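Local coordinates for uncharacterized protein (Bacteroides vulgatus, PDB 4FMR) that is of unknown function but probably binds DNA through an HU/IHF-like domain, which is followed by a domain with an immunoglobulin-like fold, at residues B[89-93]-B[94-98]; B[191-195]-B[196-200]. All coordinates share one frame; numbering follows the deposited sequence.

In the fold
Both contacts are local reversals of the chain at the surface, one in each domain. Interaction 1 lies in the HU/IHF-like domain, in the loop between strand 80-87 and strand 101-108. Interaction 2 is the hairpin of strands 190-193 and 197-201 in the Ig-like domain. They hold no element in common; their centres are about 34 Å apart and their nearest atoms about 19 Å. Interaction 1 has one weak direct backbone bond and a water bridge, and the second subunit packs against it. Interaction 2 has antiparallel strand pairing broken by a beta bulge, a salt bridge and apolar contacts. Leu198 is its buried point, and no other chain of the assembly touches it.

Interaction 1: B[89-93]-B[94-98]; sequences VAKQN and AWDAA
Ala94 O lies 2.7 Å from a bound water, and the same water accepts the backbone N-H of Lys91, whose N is 2.8 Å away. This water bridge ties together the two ends of a tight turn at 91-94. The direct link is poorer. Ala94 N reaches Lys91 O at 3.3 Å, a weak bond with an angle of 144° at the hydrogen. The CA atoms of Lys91 and Ala94 are 6.0 Å apart, as expected for a beta turn. Gln92 and Asn93, its two central residues, both have left-handed helical backbone angles. Lys91 O and Ala94 O are both acceptors and sit 3.1 Å apart, with no proton between them to share.

The side chain of Lys91 starts beside its own backbone N (chi1 -64°) and then runs fully extended. This carries it past Asp96, with CD 4.3 Å from Asp96 OD2, and it also touches Thr99. The charged ends do not meet: Lys91 NZ is 4.9 Å from Asp96 OD2, so any attraction is probably modest. Asp96 OD2 is instead hydrogen-bonded to Thr99 OG1, and Asp96 N to Asn100 OD1. The CB of Trp95 is directed away from 89-93; its ring meets Phe86 and also Phe25 of the second subunit. That subunit also makes backbone hydrogen bonds with Ala90. The turn belongs to the loop that joins strand 80-87 to strand 101-108, probably the counterpart of the DNA-binding arm of HU and IHF.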
ATOM      1  N   VAL B  89      -8.203  11.773  14.653  1.00 46.31           N
ATOM      2  CA  VAL B  89      -9.218  11.618  15.697  1.00 46.95           C
ATOM      3  C   VAL B  89     -10.517  12.347  15.298  1.00 48.21           C
ATOM      4  O   VAL B  89     -10.463  13.420  14.677  1.00 45.58           O
ATOM      5  CB  VAL B  89      -8.629  12.211  17.030  1.00 51.73           C
ATOM      6  CG1 VAL B  89      -9.657  12.263  18.155  1.00 52.71           C
ATOM      7  CG2 VAL B  89      -7.389  11.447  17.477  1.00 51.63           C
ATOM      8  N   ALA B  90     -11.672  11.787  15.715  1.00 44.59           N
ATOM      9  CA  ALA B  90     -12.962  12.441  15.591  1.00 45.67           C
ATOM     10  C   ALA B  90     -13.124  13.482  16.737  1.00 52.81           C
ATOM     11  O   ALA B  90     -13.273  13.114  17.920  1.00 55.51           O
ATOM     12  CB  ALA B  90     -14.079  11.415  15.622  1.00 46.86           C
ATOM     13  N   LYS B  91     -13.026  14.777  16.394  1.00 46.71           N
ATOM     14  CA  LYS B  91     -13.203  15.874  17.356  1.00 46.03           C
ATOM     15  C   LYS B  91     -14.654  16.304  17.323  1.00 52.12           C
ATOM     16  O   LYS B  91     -15.178  16.646  16.259  1.00 51.33           O
ATOM     17  CB  LYS B  91     -12.259  17.056  17.062  1.00 46.68           C
ATOM     18  CG  LYS B  91     -10.780  16.717  17.219  1.00 55.82           C
ATOM     19  CD  LYS B  91      -9.898  17.873  16.818  1.00 67.25           C
ATOM     20  CE  LYS B  91      -8.449  17.594  17.129  1.00 87.61           C
ATOM     21  NZ  LYS B  91      -7.586  18.780  16.876  1.00 99.22           N
ATOM     22  N   GLN B  92     -15.324  16.217  18.483  1.00 50.64           N
ATOM     23  CA  GLN B  92     -16.738  16.564  18.682  1.00 51.31           C
ATOM     24  C   GLN B  92     -17.646  15.721  17.755  1.00 52.00           C
ATOM     25  O   GLN B  92     -18.661  16.219  17.248  1.00 49.81           O
ATOM     26  CB  GLN B  92     -16.988  18.079  18.489  1.00 53.27           C
ATOM     27  CG  GLN B  92     -16.297  18.951  19.530  1.00 57.94           C
ATOM     28  CD  GLN B  92     -16.410  20.425  19.223  1.00 70.85           C
ATOM     29  OE1 GLN B  92     -15.405  21.144  19.176  1.00 64.40           O
ATOM     30  NE2 GLN B  92     -17.633  20.911  19.006  1.00 58.03           N
ATOM     31  N   ASN B  93     -17.266  14.434  17.547  1.00 48.53           N
ATOM     32  CA  ASN B  93     -18.037  13.446  16.773  1.00 49.00           C
ATOM     33  C   ASN B  93     -18.396  13.960  15.344  1.00 52.77           C
ATOM     34  O   ASN B  93     -19.492  13.693  14.823  1.00 52.87           O
ATOM     35  CB  ASN B  93     -19.325  13.091  17.560  1.00 52.43           C
ATOM     36  CG  ASN B  93     -19.103  12.313  18.846  1.00 78.80           C
ATOM     37  OD1 ASN B  93     -17.973  12.084  19.304  1.00 67.10           O
ATOM     38  ND2 ASN B  93     -20.194  11.842  19.434  1.00 77.69           N
ATOM     39  N   ALA B  94     -17.469  14.736  14.742  1.00 48.18           N
ATOM     40  CA  ALA B  94     -17.665  15.351  13.434  1.00 46.74           C
ATOM     41  C   ALA B  94     -16.368  15.463  12.686  1.00 48.64           C
ATOM     42  O   ALA B  94     -15.305  15.688  13.273  1.00 47.49           O
ATOM     43  CB  ALA B  94     -18.298  16.737  13.582  1.00 47.91           C
ATOM     44  N   TRP B  95     -16.463  15.318  11.370  1.00 44.06           N
ATOM     45  CA  TRP B  95     -15.330  15.436  10.489  1.00 42.13           C
ATOM     46  C   TRP B  95     -14.817  16.895  10.516  1.00 49.27           C
ATOM     47  O   TRP B  95     -15.599  17.840  10.382  1.00 50.40           O
ATOM     48  CB  TRP B  95     -15.730  14.985   9.073  1.00 39.12           C
ATOM     49  CG  TRP B  95     -14.596  15.013   8.093  1.00 38.21           C
ATOM     50  CD1 TRP B  95     -14.203  16.064   7.320  1.00 40.83           C
ATOM     51  CD2 TRP B  95     -13.689  13.938   7.807  1.00 36.90           C
ATOM     52  NE1 TRP B  95     -13.102  15.711   6.568  1.00 39.78           N
ATOM     53  CE2 TRP B  95     -12.779  14.405   6.834  1.00 39.99           C
ATOM     54  CE3 TRP B  95     -13.530  12.635   8.314  1.00 37.75           C
ATOM     55  CZ2 TRP B  95     -11.750  13.603   6.331  1.00 37.98           C
ATOM     56  CZ3 TRP B  95     -12.508  11.843   7.819  1.00 37.80           C
ATOM     57  CH2 TRP B  95     -11.655  12.312   6.815  1.00 37.72           C
ATOM     58  N   ASP B  96     -13.521  17.052  10.754  1.00 47.03           N
ATOM     59  CA  ASP B  96     -12.808  18.321  10.760  1.00 48.28           C
ATOM     60  C   ASP B  96     -11.753  18.267   9.657  1.00 52.24           C
ATOM     61  O   ASP B  96     -10.738  17.587   9.814  1.00 49.78           O
ATOM     62  CB  ASP B  96     -12.184  18.596  12.143  1.00 51.62           C
ATOM     63  CG  ASP B  96     -11.443  19.916  12.289  1.00 67.85           C
ATOM     64  OD1 ASP B  96     -11.768  20.870  11.547  1.00 70.80           O
ATOM     65  OD2 ASP B  96     -10.588  20.016  13.188  1.00 75.20           O
ATOM     66  N   ALA B  97     -12.001  18.984   8.548  1.00 51.23           N
ATOM     67  CA  ALA B  97     -11.161  19.038   7.350  1.00 51.56           C
ATOM     68  C   ALA B  97      -9.715  19.472   7.637  1.00 57.21           C
ATOM     69  O   ALA B  97      -8.826  19.163   6.842  1.00 56.45           O
ATOM     70  CB  ALA B  97     -11.777  19.989   6.341  1.00 52.84           C
ATOM     71  N   ALA B  98      -9.481  20.188   8.746  1.00 55.35           N
ATOM     72  CA  ALA B  98      -8.147  20.670   9.113  1.00 54.90           C
ATOM     73  C   ALA B  98      -7.318  19.612   9.889  1.00 57.02           C
ATOM     74  O   ALA B  98      -6.093  19.759   9.972  1.00 56.83           O
ATOM     75  CB  ALA B  98      -8.279  21.936   9.954  1.00 56.44           C
TER
HETATM   76  O   HOH W   1     -12.682  15.697  13.764  1.00 47.43           O

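Interaction 2: B[191-195]-B[196-200]; sequences VLNEP and SRLII
Glu194 and Arg197 run next to each other in the same direction at the turn of the beta hairpin that forms one edge of the four-stranded sheet in the Ig-like domain. Carboxylate and guanidinium are nearly coplanar, with 23° between their planes. Glu194 OE1 uses its syn lone pair to take Arg197 NH2 at 2.9 Å, almost in the guanidinium plane. Arg197 NE adds a weak bond to the same OE1 at 3.3 Å. A bend at chi3 (57°) brings both donors to this one oxygen. Leu192 comes obliquely to the guanidinium, with CD2 3.5 Å from Arg197 NE. An alanine at Arg197 is likely to leave the Glu194 carboxylate without its charged mate and free to turn, and to take away part of the cover of Leu192 CD2.

Leu192 is also packed against Ile199, its hydrogen-bonded partner, with CD2 3.7 Å from Ile199 CD1. Backbone bonds close the turn in both directions between Glu194 and Arg197, the one from Arg197 N being weak. Further along, Val191 and Leu192 share one partner, Ile199, in a classic beta bulge. Ile199 O takes Val191 N at 2.8 Å and, weakly, Leu192 N. Strand 153-159 flanks 197-201 on its other side. On the sheet face opposite Leu192, Asn193 runs alongside Leu198. Asn193 OD1 is hydrogen-bonded to Val163 N and lies 3.2 Å from Leu198 CD2.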
ATOM      1  N   VAL B 191      16.962  19.369   8.594  1.00 40.96           N
ATOM      2  CA  VAL B 191      16.639  19.520  10.019  1.00 41.27           C
ATOM      3  C   VAL B 191      17.594  18.698  10.917  1.00 44.46           C
ATOM      4  O   VAL B 191      17.939  19.147  12.006  1.00 44.91           O
ATOM      5  CB  VAL B 191      15.163  19.107  10.228  1.00 44.63           C
ATOM      6  CG1 VAL B 191      14.730  19.294  11.678  1.00 44.98           C
ATOM      7  CG2 VAL B 191      14.274  19.907   9.300  1.00 43.75           C
ATOM      8  N   LEU B 192      17.952  17.485  10.483  1.00 41.27           N
ATOM      9  CA  LEU B 192      18.878  16.593  11.176  1.00 40.76           C
ATOM     10  C   LEU B 192      19.925  16.199  10.164  1.00 42.42           C
ATOM     11  O   LEU B 192      19.577  15.721   9.080  1.00 40.51           O
ATOM     12  CB  LEU B 192      18.166  15.367  11.826  1.00 40.13           C
ATOM     13  CG  LEU B 192      19.067  14.449  12.710  1.00 45.35           C
ATOM     14  CD1 LEU B 192      19.715  15.222  13.860  1.00 45.84           C
ATOM     15  CD2 LEU B 192      18.302  13.271  13.249  1.00 46.35           C
ATOM     16  N   ASN B 193      21.192  16.502  10.471  1.00 40.00           N
ATOM     17  CA  ASN B 193      22.324  16.299   9.565  1.00 40.91           C
ATOM     18  C   ASN B 193      23.384  15.334  10.157  1.00 47.47           C
ATOM     19  O   ASN B 193      24.527  15.721  10.391  1.00 51.01           O
ATOM     20  CB  ASN B 193      22.960  17.671   9.243  1.00 40.88           C
ATOM     21  CG  ASN B 193      23.822  17.669   8.002  1.00 49.49           C
ATOM     22  OD1 ASN B 193      23.731  16.768   7.179  1.00 38.58           O
ATOM     23  ND2 ASN B 193      24.677  18.682   7.831  1.00 38.12           N
ATOM     24  N   GLU B 194      23.002  14.083  10.388  1.00 42.73           N
ATOM     25  CA  GLU B 194      23.890  13.071  10.963  1.00 43.47           C
ATOM     26  C   GLU B 194      24.440  12.113   9.869  1.00 47.15           C
ATOM     27  O   GLU B 194      23.794  11.972   8.819  1.00 44.99           O
ATOM     28  CB  GLU B 194      23.139  12.268  12.038  1.00 44.64           C
ATOM     29  CG  GLU B 194      22.799  13.054  13.296  1.00 51.44           C
ATOM     30  CD  GLU B 194      21.993  12.308  14.349  1.00 63.00           C
ATOM     31  OE1 GLU B 194      21.254  11.350  14.010  1.00 54.36           O
ATOM     32  OE2 GLU B 194      22.053  12.741  15.519  1.00 52.79           O
ATOM     33  N   PRO B 195      25.616  11.443  10.101  1.00 45.29           N
ATOM     34  CA  PRO B 195      26.164  10.528   9.075  1.00 44.44           C
ATOM     35  C   PRO B 195      25.217   9.380   8.696  1.00 46.84           C
ATOM     36  O   PRO B 195      25.067   9.101   7.501  1.00 44.57           O
ATOM     37  CB  PRO B 195      27.441   9.976   9.728  1.00 47.83           C
ATOM     38  CG  PRO B 195      27.809  10.962  10.765  1.00 52.80           C
ATOM     39  CD  PRO B 195      26.524  11.535  11.271  1.00 47.38           C
ATOM     40  N   SER B 196      24.530   8.768   9.683  1.00 44.15           N
ATOM     41  CA  SER B 196      23.642   7.629   9.432  1.00 44.19           C
ATOM     42  C   SER B 196      22.178   8.016   9.159  1.00 46.86           C
ATOM     43  O   SER B 196      21.382   7.131   8.812  1.00 45.21           O
ATOM     44  CB  SER B 196      23.675   6.662  10.612  1.00 49.72           C
ATOM     45  OG  SER B 196      24.906   5.958  10.660  1.00 66.04           O
ATOM     46  N   ARG B 197      21.819   9.311   9.309  1.00 43.59           N
ATOM     47  CA  ARG B 197      20.433   9.745   9.151  1.00 42.43           C
ATOM     48  C   ARG B 197      20.279  11.247   8.862  1.00 44.81           C
ATOM     49  O   ARG B 197      20.776  12.105   9.607  1.00 45.52           O
ATOM     50  CB  ARG B 197      19.675   9.398  10.448  1.00 44.07           C
ATOM     51  CG  ARG B 197      18.254   9.918  10.587  1.00 50.43           C
ATOM     52  CD  ARG B 197      17.656   9.421  11.886  1.00 53.96           C
ATOM     53  NE  ARG B 197      18.470   9.827  13.030  1.00 54.17           N
ATOM     54  CZ  ARG B 197      18.206   9.515  14.291  1.00 64.91           C
ATOM     55  NH1 ARG B 197      17.146   8.774  14.593  1.00 57.24           N
ATOM     56  NH2 ARG B 197      19.004   9.932  15.261  1.00 49.20           N
ATOM     57  N   LEU B 198      19.547  11.546   7.792  1.00 38.58           N
ATOM     58  CA  LEU B 198      19.156  12.906   7.430  1.00 37.19           C
ATOM     59  C   LEU B 198      17.665  13.071   7.560  1.00 39.35           C
ATOM     60  O   LEU B 198      16.919  12.238   7.042  1.00 38.30           O
ATOM     61  CB  LEU B 198      19.559  13.314   5.989  1.00 36.24           C
ATOM     62  CG  LEU B 198      21.006  13.301   5.561  1.00 41.31           C
ATOM     63  CD1 LEU B 198      21.110  13.654   4.069  1.00 40.07           C
ATOM     64  CD2 LEU B 198      21.857  14.232   6.418  1.00 43.33           C
ATOM     65  N   ILE B 199      17.228  14.176   8.172  1.00 34.80           N
ATOM     66  CA  ILE B 199      15.823  14.558   8.213  1.00 33.05           C
ATOM     67  C   ILE B 199      15.702  15.827   7.383  1.00 36.29           C
ATOM     68  O   ILE B 199      16.403  16.819   7.627  1.00 37.38           O
ATOM     69  CB  ILE B 199      15.186  14.692   9.622  1.00 36.49           C
ATOM     70  CG1 ILE B 199      15.353  13.361  10.409  1.00 37.16           C
ATOM     71  CG2 ILE B 199      13.678  15.068   9.478  1.00 35.12           C
ATOM     72  CD1 ILE B 199      14.886  13.362  11.855  1.00 42.93           C
ATOM     73  N   ILE B 200      14.854  15.779   6.364  1.00 32.50           N
ATOM     74  CA  ILE B 200      14.666  16.938   5.500  1.00 33.64           C
ATOM     75  C   ILE B 200      13.207  17.329   5.499  1.00 36.86           C
ATOM     76  O   ILE B 200      12.355  16.518   5.831  1.00 35.87           O
ATOM     77  CB  ILE B 200      15.202  16.702   4.024  1.00 36.83           C
ATOM     78  CG1 ILE B 200      14.434  15.568   3.298  1.00 36.99           C
ATOM     79  CG2 ILE B 200      16.724  16.467   4.013  1.00 37.75           C
ATOM     80  CD1 ILE B 200      14.629  15.429   1.781  1.00 47.34           C
TER